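Local coordinates for alkaline serine protease (PDB 1Y9Z), which probably hydrolyses peptide bonds as a cold-adapted, subtilisin-like alkaline serine protease, at residues A64-V69 and Y364-M370; N159-Y165 and F189-Q195; E197-P201 and Y416-N420. All blocks are in the same frame, centred on the assembly; numbering follows the deposited sequence.

Contact 1: residues A64-V69 and Y364-M370. With PMS (phenylmethanesulfonic acid), chain H.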
loop_
_atom_site.group_PDB
_atom_site.type_symbol
_atom_site.label_atom_id
_atom_site.label_comp_id
_atom_site.label_asym_id
_atom_site.label_seq_id
_atom_site.Cartn_x
_atom_site.Cartn_y
_atom_site.Cartn_z
ATOM N N ALA A 64 2.976 -6.508 -11.717
ATOM C CA ALA A 64 2.276 -5.252 -11.449
ATOM C C ALA A 64 2.742 -4.395 -10.277
ATOM O O ALA A 64 2.192 -3.317 -10.044
ATOM C CB ALA A 64 0.788 -5.546 -11.284
ATOM N N HIS A 65 3.753 -4.850 -9.549
ATOM C CA HIS A 65 4.233 -4.114 -8.382
ATOM C C HIS A 65 4.523 -2.634 -8.639
ATOM O O HIS A 65 4.033 -1.765 -7.909
ATOM C CB HIS A 65 5.475 -4.811 -7.818
ATOM C CG HIS A 65 5.895 -4.313 -6.469
ATOM N ND1 HIS A 65 6.817 -3.302 -6.303
ATOM C CD2 HIS A 65 5.516 -4.688 -5.225
ATOM C CE1 HIS A 65 6.991 -3.078 -5.012
ATOM N NE2 HIS A 65 6.213 -3.906 -4.336
ATOM N N GLY A 66 5.305 -2.353 -9.676
ATOM C CA GLY A 66 5.651 -0.979 -10.001
ATOM C C GLY A 66 4.460 -0.118 -10.366
ATOM O O GLY A 66 4.466 1.094 -10.143
ATOM N N THR A 67 3.439 -0.744 -10.939
ATOM C CA THR A 67 2.235 -0.031 -11.335
ATOM C C THR A 67 1.421 0.341 -10.096
ATOM O O THR A 67 0.811 1.410 -10.043
ATOM C CB THR A 67 1.404 -0.894 -12.311
ATOM O OG1 THR A 67 2.141 -1.058 -13.532
ATOM C CG2 THR A 67 0.066 -0.237 -12.621
ATOM N N HIS A 68 1.425 -0.535 -9.095
ATOM C CA HIS A 68 0.706 -0.271 -7.855
ATOM C C HIS A 68 1.406 0.896 -7.146
ATOM O O HIS A 68 0.766 1.850 -6.705
ATOM C CB HIS A 68 0.708 -1.532 -6.985
ATOM C CG HIS A 68 -0.272 -1.492 -5.853
ATOM N ND1 HIS A 68 -0.027 -0.815 -4.677
ATOM C CD2 HIS A 68 -1.505 -2.038 -5.725
ATOM C CE1 HIS A 68 -1.068 -0.946 -3.873
ATOM N NE2 HIS A 68 -1.979 -1.684 -4.485
ATOM N N VAL A 69 2.731 0.816 -7.062
ATOM C CA VAL A 69 3.538 1.862 -6.443
ATOM C C VAL A 69 3.310 3.200 -7.162
ATOM O O VAL A 69 3.099 4.230 -6.519
ATOM C CB VAL A 69 5.037 1.473 -6.495
ATOM C CG1 VAL A 69 5.914 2.656 -6.123
ATOM C CG2 VAL A 69 5.295 0.307 -5.543
ATOM N N TYR A 364 -5.921 -4.326 -3.733
ATOM C CA TYR A 364 -5.388 -4.017 -2.416
ATOM C C TYR A 364 -4.098 -4.808 -2.219
ATOM O O TYR A 364 -4.062 -6.017 -2.462
ATOM C CB TYR A 364 -6.376 -4.418 -1.317
ATOM C CG TYR A 364 -7.482 -3.422 -1.073
ATOM C CD1 TYR A 364 -8.682 -3.482 -1.785
ATOM C CD2 TYR A 364 -7.322 -2.404 -0.136
ATOM C CE1 TYR A 364 -9.695 -2.546 -1.567
ATOM C CE2 TYR A 364 -8.319 -1.469 0.086
ATOM C CZ TYR A 364 -9.502 -1.542 -0.629
ATOM O OH TYR A 364 -10.474 -0.595 -0.400
ATOM N N TYR A 365 -3.046 -4.110 -1.796
ATOM C CA TYR A 365 -1.741 -4.713 -1.517
ATOM C C TYR A 365 -1.318 -4.324 -0.104
ATOM O O TYR A 365 -1.766 -3.307 0.425
ATOM C CB TYR A 365 -0.647 -4.172 -2.442
ATOM C CG TYR A 365 -0.515 -4.760 -3.830
ATOM C CD1 TYR A 365 0.653 -4.543 -4.559
ATOM C CD2 TYR A 365 -1.543 -5.487 -4.433
ATOM C CE1 TYR A 365 0.803 -5.023 -5.850
ATOM C CE2 TYR A 365 -1.400 -5.980 -5.741
ATOM C CZ TYR A 365 -0.222 -5.737 -6.438
ATOM O OH TYR A 365 -0.054 -6.186 -7.726
ATOM N N ASN A 366 -0.430 -5.125 0.479
ATOM C CA ASN A 366 0.132 -4.860 1.807
ATOM C C ASN A 366 1.643 -4.790 1.633
ATOM O O ASN A 366 2.204 -5.515 0.812
ATOM C CB ASN A 366 -0.109 -6.015 2.783
ATOM C CG ASN A 366 -1.563 -6.353 2.976
ATOM O OD1 ASN A 366 -1.887 -7.482 3.347
ATOM N ND2 ASN A 366 -2.445 -5.391 2.753
ATOM N N GLY A 367 2.308 -3.947 2.416
ATOM C CA GLY A 367 3.754 -3.899 2.331
ATOM C C GLY A 367 4.425 -2.576 2.606
ATOM O O GLY A 367 3.818 -1.514 2.467
ATOM N N THR A 368 5.688 -2.638 3.023
ATOM C CA THR A 368 6.446 -1.421 3.258
ATOM C C THR A 368 6.669 -0.795 1.881
ATOM O O THR A 368 6.950 0.395 1.772
ATOM C CB THR A 368 7.811 -1.702 3.945
ATOM O OG1 THR A 368 8.522 -2.724 3.236
ATOM C CG2 THR A 368 7.596 -2.133 5.384
ATOM N N SER A 369 6.521 -1.608 0.833
ATOM C CA SER A 369 6.677 -1.142 -0.543
ATOM C C SER A 369 5.500 -0.257 -0.935
ATOM O O SER A 369 5.577 0.466 -1.924
ATOM C CB SER A 369 6.952 -2.412 -1.278
ATOM O OG SER A 369 8.161 -2.967 -1.412
ATOM N N MET A 370 4.411 -0.341 -0.168
ATOM C CA MET A 370 3.212 0.465 -0.407
ATOM C C MET A 370 3.309 1.758 0.403
ATOM O O MET A 370 2.813 2.805 -0.012
ATOM C CB MET A 370 1.949 -0.306 0.005
ATOM C CG MET A 370 1.424 -1.306 -1.028
ATOM S SD MET A 370 2.561 -2.632 -1.506
ATOM C CE MET A 370 3.262 -1.943 -2.987
HETATM C C PMS H . 8.861 -5.708 -1.363
HETATM S S PMS H . 8.919 -4.074 -0.589
HETATM C C1 PMS H . 10.006 -5.960 -2.375
HETATM C C2 PMS H . 11.227 -6.551 -1.887
HETATM C C3 PMS H . 12.310 -6.802 -2.789
HETATM C C4 PMS H . 12.125 -6.442 -4.180
HETATM C C5 PMS H . 10.929 -5.860 -4.666
HETATM C C6 PMS H . 9.821 -5.592 -3.803
HETATM O O2S PMS H . 10.323 -3.730 -0.393
HETATM O O1S PMS H . 8.233 -4.110 0.681
#
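S369 OG is covalently bound to the sulfur of PMS at 1.6 Å, and S369 CB sits in the plane of the H65 ring, at its edge, 3.5 Å from H65 NE2. The histidine therefore turns this nitrogen toward the modified serine, while its other nitrogen, ND1, is hydrogen-bonded to D30 OD1. Together D30, H65 and S369 match the catalytic triad of subtilases. The inhibitor's C6 lies over one face of the H65 ring, 4.0 Å from CE1. One turn along helix 65-74, H68 packs on Y365 in an offset stack with planes only 2° apart and centroids 3.9 Å apart. H68 CD2 rests over the centre of the tyrosine ring, whereas Y365 CD1 covers the rim of the imidazole. With CG of H68 trans to its backbone N (chi1 -166°), the ring reaches out from the helix to lie flat on Y365; its NE2 is hydrogen-bonded to E363 O, which fixes the ring's rotation. Beyond the stack, the tyrosine OH touches A64 CB at 3.7 Å. The bent M370 chain brings its methyl group to both histidines, CE lying 3.8 Å from H65 NE2, and V69 CG2 packs against that methyl and against S369 O (3.6 Å). Replacing Y365 by a leucine would probably strip H68 of its flat partner, open a gap beside A64 and let the imidazole lean away from its bond to E363. Y365, H68 and M370 thus form a second shell behind the triad, with M370 CE touching H65 directly. The sulfonyl group caps OG, the nucleophilic oxygen of a subtilase triad, consistent with an irreversibly blocked enzyme whose histidine still faces the serine it would serve.

Contact 2: residues N159-Y165 and F189-Q195. With NA (sodium ion), chain F; NA (sodium ion), chain E; PMS (phenylmethanesulfonic acid), chain H; SO4 (sulfate ion), chain G.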
loop_
_atom_site.group_PDB
_atom_site.type_symbol
_atom_site.label_atom_id
_atom_site.label_comp_id
_atom_site.label_asym_id
_atom_site.label_seq_id
_atom_site.Cartn_x
_atom_site.Cartn_y
_atom_site.Cartn_z
ATOM N N ASN A 159 9.462 -6.491 4.564
ATOM C CA ASN A 159 8.327 -7.152 5.207
ATOM C C ASN A 159 8.633 -8.481 5.887
ATOM O O ASN A 159 7.726 -9.293 6.073
ATOM C CB ASN A 159 7.217 -7.388 4.181
ATOM C CG ASN A 159 6.963 -6.180 3.306
ATOM O OD1 ASN A 159 6.896 -5.051 3.786
ATOM N ND2 ASN A 159 6.803 -6.417 2.007
ATOM N N ALA A 160 9.886 -8.695 6.280
ATOM C CA ALA A 160 10.278 -9.954 6.912
ATOM C C ALA A 160 9.813 -10.139 8.358
ATOM O O ALA A 160 10.001 -11.212 8.939
ATOM C CB ALA A 160 11.789 -10.120 6.826
ATOM N N GLY A 161 9.220 -9.102 8.941
ATOM C CA GLY A 161 8.719 -9.204 10.303
ATOM C C GLY A 161 9.767 -9.401 11.379
ATOM O O GLY A 161 9.479 -9.965 12.439
ATOM N N ASP A 162 10.985 -8.942 11.114
ATOM C CA ASP A 162 12.074 -9.056 12.078
ATOM C C ASP A 162 12.870 -7.756 12.127
ATOM O O ASP A 162 12.434 -6.736 11.593
ATOM C CB ASP A 162 12.997 -10.236 11.733
ATOM C CG ASP A 162 13.575 -10.149 10.334
ATOM O OD1 ASP A 162 13.677 -9.031 9.794
ATOM O OD2 ASP A 162 13.948 -11.206 9.782
ATOM N N SER A 163 14.036 -7.786 12.766
ATOM C CA SER A 163 14.857 -6.587 12.890
ATOM C C SER A 163 15.965 -6.491 11.852
ATOM O O SER A 163 16.868 -5.665 11.981
ATOM C CB SER A 163 15.495 -6.527 14.279
ATOM O OG SER A 163 16.569 -7.445 14.378
ATOM N N SER A 164 15.903 -7.324 10.820
ATOM C CA SER A 164 16.952 -7.293 9.811
ATOM C C SER A 164 16.980 -5.999 9.017
ATOM O O SER A 164 15.954 -5.335 8.825
ATOM C CB SER A 164 16.824 -8.483 8.858
ATOM O OG SER A 164 15.634 -8.420 8.102
ATOM N N TYR A 165 18.176 -5.633 8.574
ATOM C CA TYR A 165 18.365 -4.436 7.769
ATOM C C TYR A 165 18.178 -4.775 6.300
ATOM O O TYR A 165 18.797 -5.707 5.788
ATOM C CB TYR A 165 19.779 -3.882 7.930
ATOM C CG TYR A 165 20.090 -3.280 9.275
ATOM C CD1 TYR A 165 19.443 -2.126 9.711
ATOM C CD2 TYR A 165 21.058 -3.847 10.100
ATOM C CE1 TYR A 165 19.759 -1.551 10.938
ATOM C CE2 TYR A 165 21.378 -3.280 11.326
ATOM C CZ TYR A 165 20.727 -2.135 11.735
ATOM O OH TYR A 165 21.056 -1.568 12.943
ATOM N N PHE A 189 4.290 -7.214 9.779
ATOM C CA PHE A 189 5.355 -7.626 8.869
ATOM C C PHE A 189 6.462 -6.596 8.667
ATOM O O PHE A 189 7.533 -6.926 8.161
ATOM C CB PHE A 189 4.768 -7.960 7.492
ATOM C CG PHE A 189 4.065 -6.796 6.835
ATOM C CD1 PHE A 189 2.676 -6.752 6.774
ATOM C CD2 PHE A 189 4.789 -5.727 6.311
ATOM C CE1 PHE A 189 2.021 -5.658 6.205
ATOM C CE2 PHE A 189 4.145 -4.632 5.743
ATOM C CZ PHE A 189 2.760 -4.598 5.691
ATOM N N SER A 190 6.199 -5.350 9.048
ATOM C CA SER A 190 7.160 -4.272 8.843
ATOM C C SER A 190 8.423 -4.424 9.681
ATOM O O SER A 190 8.375 -4.388 10.908
ATOM C CB SER A 190 6.483 -2.927 9.128
ATOM O OG SER A 190 7.278 -1.842 8.696
ATOM N N GLN A 191 9.559 -4.594 9.010
ATOM C CA GLN A 191 10.827 -4.757 9.709
ATOM C C GLN A 191 11.126 -3.555 10.596
ATOM O O GLN A 191 10.943 -2.405 10.194
ATOM C CB GLN A 191 11.955 -4.992 8.698
ATOM C CG GLN A 191 11.955 -6.417 8.154
ATOM C CD GLN A 191 12.846 -6.605 6.943
ATOM O OE1 GLN A 191 14.042 -6.297 6.973
ATOM N NE2 GLN A 191 12.270 -7.125 5.869
ATOM N N TYR A 192 11.575 -3.834 11.816
ATOM C CA TYR A 192 11.887 -2.784 12.775
ATOM C C TYR A 192 13.395 -2.692 13.003
ATOM O O TYR A 192 14.036 -3.665 13.405
ATOM C CB TYR A 192 11.149 -3.043 14.098
ATOM C CG TYR A 192 11.429 -4.393 14.727
ATOM C CD1 TYR A 192 10.816 -5.558 14.253
ATOM C CD2 TYR A 192 12.324 -4.506 15.790
ATOM C CE1 TYR A 192 11.093 -6.803 14.828
ATOM C CE2 TYR A 192 12.606 -5.738 16.365
ATOM C CZ TYR A 192 11.991 -6.881 15.884
ATOM O OH TYR A 192 12.285 -8.091 16.473
ATOM N N THR A 193 13.958 -1.517 12.742
ATOM C CA THR A 193 15.396 -1.308 12.896
ATOM C C THR A 193 15.670 0.104 13.385
ATOM O O THR A 193 14.767 0.942 13.418
ATOM C CB THR A 193 16.136 -1.455 11.551
ATOM O OG1 THR A 193 15.906 -0.276 10.765
ATOM C CG2 THR A 193 15.642 -2.678 10.781
ATOM N N ASP A 194 16.919 0.371 13.753
ATOM C CA ASP A 194 17.269 1.708 14.201
ATOM C C ASP A 194 17.455 2.650 13.015
ATOM O O ASP A 194 17.804 3.815 13.187
ATOM C CB ASP A 194 18.515 1.698 15.107
ATOM C CG ASP A 194 19.719 1.022 14.477
ATOM O OD1 ASP A 194 19.665 0.635 13.295
ATOM O OD2 ASP A 194 20.739 0.883 15.188
ATOM N N GLN A 195 17.216 2.132 11.812
ATOM C CA GLN A 195 17.296 2.934 10.591
ATOM C C GLN A 195 15.895 3.411 10.201
ATOM O O GLN A 195 15.762 4.442 9.548
ATOM C CB GLN A 195 17.889 2.127 9.433
ATOM C CG GLN A 195 19.411 2.065 9.389
ATOM C CD GLN A 195 20.051 3.365 8.920
ATOM O OE1 GLN A 195 19.553 4.026 8.004
ATOM N NE2 GLN A 195 21.174 3.724 9.533
HETATM NA NA NA F . 16.711 5.623 7.383
HETATM NA NA NA E . 18.427 4.717 6.017
HETATM C C PMS H . 8.861 -5.708 -1.363
HETATM S S PMS H . 8.919 -4.074 -0.589
HETATM C C1 PMS H . 10.006 -5.960 -2.375
HETATM C C2 PMS H . 11.227 -6.551 -1.887
HETATM C C3 PMS H . 12.310 -6.802 -2.789
HETATM C C4 PMS H . 12.125 -6.442 -4.180
HETATM C C5 PMS H . 10.929 -5.860 -4.666
HETATM C C6 PMS H . 9.821 -5.592 -3.803
HETATM O O2S PMS H . 10.323 -3.730 -0.393
HETATM O O1S PMS H . 8.233 -4.110 0.681
HETATM S S SO4 G . 15.609 -10.725 14.609
HETATM O O1 SO4 G . 16.734 -11.191 15.443
HETATM O O2 SO4 G . 14.796 -11.885 14.195
HETATM O O3 SO4 G . 14.772 -9.792 15.386
HETATM O O4 SO4 G . 16.125 -10.030 13.414
#
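The Y192 ring receives S163 CB over one face, 4.0 Å from its centroid, and has G161 O at an edge; farther in, the N159 amide and the F189 ring lie side by side, their planes 85° apart, with N159 OD1 3.4 Å from F189 CD2. Two irregular loops of the subtilisin-like alpha/beta domain meet here, one following strand 152-156 and the other leading into strand 196-201. Backbone bonds tie them: G161 N to F189 O, coming from above the carbonyl plane, and Y192 N to D162 O (3.0 Å). D162 closes an Asx turn, its OD1 accepting both S164 N and S164 OG (2.7 Å) from the same face of the carboxylate. T193 OG1 forms an ST turn with Q195 N. At the inner end N159 OD1 accepts T368 N, while its ND2 gives PMS O1S a weak bond, as expected of the oxyanion-hole asparagine of subtilases. At the other end Q195 holds one sodium ion through O and a second through OE1, its NE2 bonding D172. T193 crosses Y165 obliquely, and Y165 OH donates to D194 OD1 at 2.6 Å, on the syn side but tilted out of the carboxylate plane, OD1 lying at the ring's edge.

Contact 3: residues E197-P201 and Y416-N420. With NA (sodium ion), chain F.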
loop_
_atom_site.group_PDB
_atom_site.type_symbol
_atom_site.label_atom_id
_atom_site.label_comp_id
_atom_site.label_asym_id
_atom_site.label_seq_id
_atom_site.Cartn_x
_atom_site.Cartn_y
_atom_site.Cartn_z
ATOM N N GLU A 197 12.962 5.331 9.697
ATOM C CA GLU A 197 12.891 6.773 9.876
ATOM C C GLU A 197 11.505 7.407 9.884
ATOM O O GLU A 197 11.260 8.373 10.609
ATOM C CB GLU A 197 13.734 7.397 8.764
ATOM C CG GLU A 197 14.253 8.790 9.001
ATOM C CD GLU A 197 15.290 9.164 7.962
ATOM O OE1 GLU A 197 16.153 8.312 7.660
ATOM O OE2 GLU A 197 15.251 10.298 7.448
ATOM N N ILE A 198 10.602 6.874 9.076
ATOM C CA ILE A 198 9.270 7.446 8.985
ATOM C C ILE A 198 8.296 6.365 8.537
ATOM O O ILE A 198 8.710 5.351 7.973
ATOM C CB ILE A 198 9.300 8.635 7.988
ATOM C CG1 ILE A 198 8.077 9.527 8.180
ATOM C CG2 ILE A 198 9.378 8.119 6.557
ATOM C CD1 ILE A 198 8.215 10.880 7.500
ATOM N N SER A 199 7.009 6.577 8.797
ATOM C CA SER A 199 5.984 5.608 8.440
ATOM C C SER A 199 5.002 6.113 7.397
ATOM O O SER A 199 4.808 7.319 7.226
ATOM C CB SER A 199 5.189 5.193 9.679
ATOM O OG SER A 199 6.021 4.588 10.651
ATOM N N GLY A 200 4.383 5.162 6.708
ATOM C CA GLY A 200 3.395 5.490 5.702
ATOM C C GLY A 200 2.355 4.390 5.638
ATOM O O GLY A 200 2.564 3.305 6.186
ATOM N N PRO A 201 1.206 4.645 4.997
ATOM C CA PRO A 201 0.137 3.649 4.872
ATOM C C PRO A 201 0.676 2.405 4.160
ATOM O O PRO A 201 1.193 2.508 3.044
ATOM C CB PRO A 201 -0.912 4.384 4.041
ATOM C CG PRO A 201 -0.716 5.825 4.455
ATOM C CD PRO A 201 0.786 5.952 4.463
ATOM N N TYR A 416 10.019 8.243 13.193
ATOM C CA TYR A 416 9.508 9.472 13.790
ATOM C C TYR A 416 7.985 9.528 13.752
ATOM O O TYR A 416 7.375 10.405 14.365
ATOM C CB TYR A 416 10.105 10.691 13.085
ATOM C CG TYR A 416 11.564 10.900 13.415
ATOM C CD1 TYR A 416 11.964 11.220 14.715
ATOM C CD2 TYR A 416 12.549 10.746 12.442
ATOM C CE1 TYR A 416 13.309 11.380 15.034
ATOM C CE2 TYR A 416 13.899 10.903 12.753
ATOM C CZ TYR A 416 14.270 11.218 14.050
ATOM O OH TYR A 416 15.605 11.354 14.360
ATOM N N GLY A 417 7.371 8.592 13.037
ATOM C CA GLY A 417 5.921 8.565 12.973
ATOM C C GLY A 417 5.337 8.655 11.579
ATOM O O GLY A 417 6.025 8.436 10.583
ATOM N N MET A 418 4.052 8.990 11.518
ATOM C CA MET A 418 3.341 9.103 10.252
ATOM C C MET A 418 3.690 10.391 9.520
ATOM O O MET A 418 3.625 11.479 10.096
ATOM C CB MET A 418 1.832 9.051 10.498
ATOM C CG MET A 418 1.010 8.972 9.228
ATOM S SD MET A 418 1.258 7.402 8.380
ATOM C CE MET A 418 -0.436 6.928 8.039
ATOM N N ILE A 419 4.059 10.269 8.250
ATOM C CA ILE A 419 4.406 11.435 7.450
ATOM C C ILE A 419 3.206 12.385 7.407
ATOM O O ILE A 419 2.057 11.947 7.346
ATOM C CB ILE A 419 4.828 11.016 6.020
ATOM C CG1 ILE A 419 5.378 12.226 5.263
ATOM C CG2 ILE A 419 3.650 10.377 5.289
ATOM C CD1 ILE A 419 6.139 11.864 4.005
ATOM N N ASN A 420 3.487 13.683 7.455
ATOM C CA ASN A 420 2.445 14.708 7.458
ATOM C C ASN A 420 2.793 15.790 6.441
ATOM O O ASN A 420 3.606 16.672 6.717
ATOM C CB ASN A 420 2.342 15.325 8.858
ATOM C CG ASN A 420 1.143 16.239 9.010
ATOM O OD1 ASN A 420 0.838 17.032 8.124
ATOM N ND2 ASN A 420 0.465 16.138 10.148
HETATM NA NA NA F . 16.711 5.623 7.383
#
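Three backbone hydrogen bonds join E197-P201 to Y416-N420. S199 N gives to G417 O at 2.8 Å, I419 N returns a longer bond to S199 O at 3.2 Å, and Y416 N meets E197 O almost straight (172° at the hydrogen), though from well above the carbonyl plane. S199 thus bonds to the residues before and after M418, the pattern of a single parallel beta bridge, and the two segments run in broadly the same direction. G417, between Y416 and M418, adopts backbone angles that would press a CB against the carbonyl O of Y416. The E197 side chain leads away from this pairing: OE1 binds a sodium ion at 2.8 Å, and OE2 forms a salt bridge with R395. Y416 lays CD2 3.3 Å from E197 O, and S199 OG is hydrogen-bonded to T414 O. Outside the bridge the packing is apolar. I198, with CG1 opposite its backbone N (chi1 -162°), sends CD1 across to I419 CB at 3.7 Å. M418 CB starts away from the strand, but the bend at chi2 (67°) carries SD past S199 O and sets CE 3.8 Å from P201 CG. N420 ends the segment as N-cap of helix 421-430, its OD1 accepting A423 N. The loop therefore borders strand 196-201, the last in its row of parallel strands, on the edge away from strand 174-180, to which I198 and G200 are bonded. I198 and I419 face helices 368-385 and 391-401 through V375 and L398, while M418 reaches V180 of the neighbouring strand.

How the contacts relate
The contacts lie in the subtilisin-like alpha/beta domain with centres about 15 to 18 Å apart. Along the chain contact 2 is nested between the halves of contact 1, whereas contacts 1 and 3 interleave: the inserted beta domain probably lies within the chain between 201 and 364, so both join chain before it to chain after it. Contacts 1 and 2 both touch the inhibitor and also pack together, G367 N lying 3.4 Å from F189 CZ. Contacts 2 and 3 adjoin at strand 196-201 and share a sodium ion through Q195 and E197. Contact 3 touches contact 1 lightly, through P201 and M370. Active site, flanking loops and the parallel sheet's edge thus share one domain.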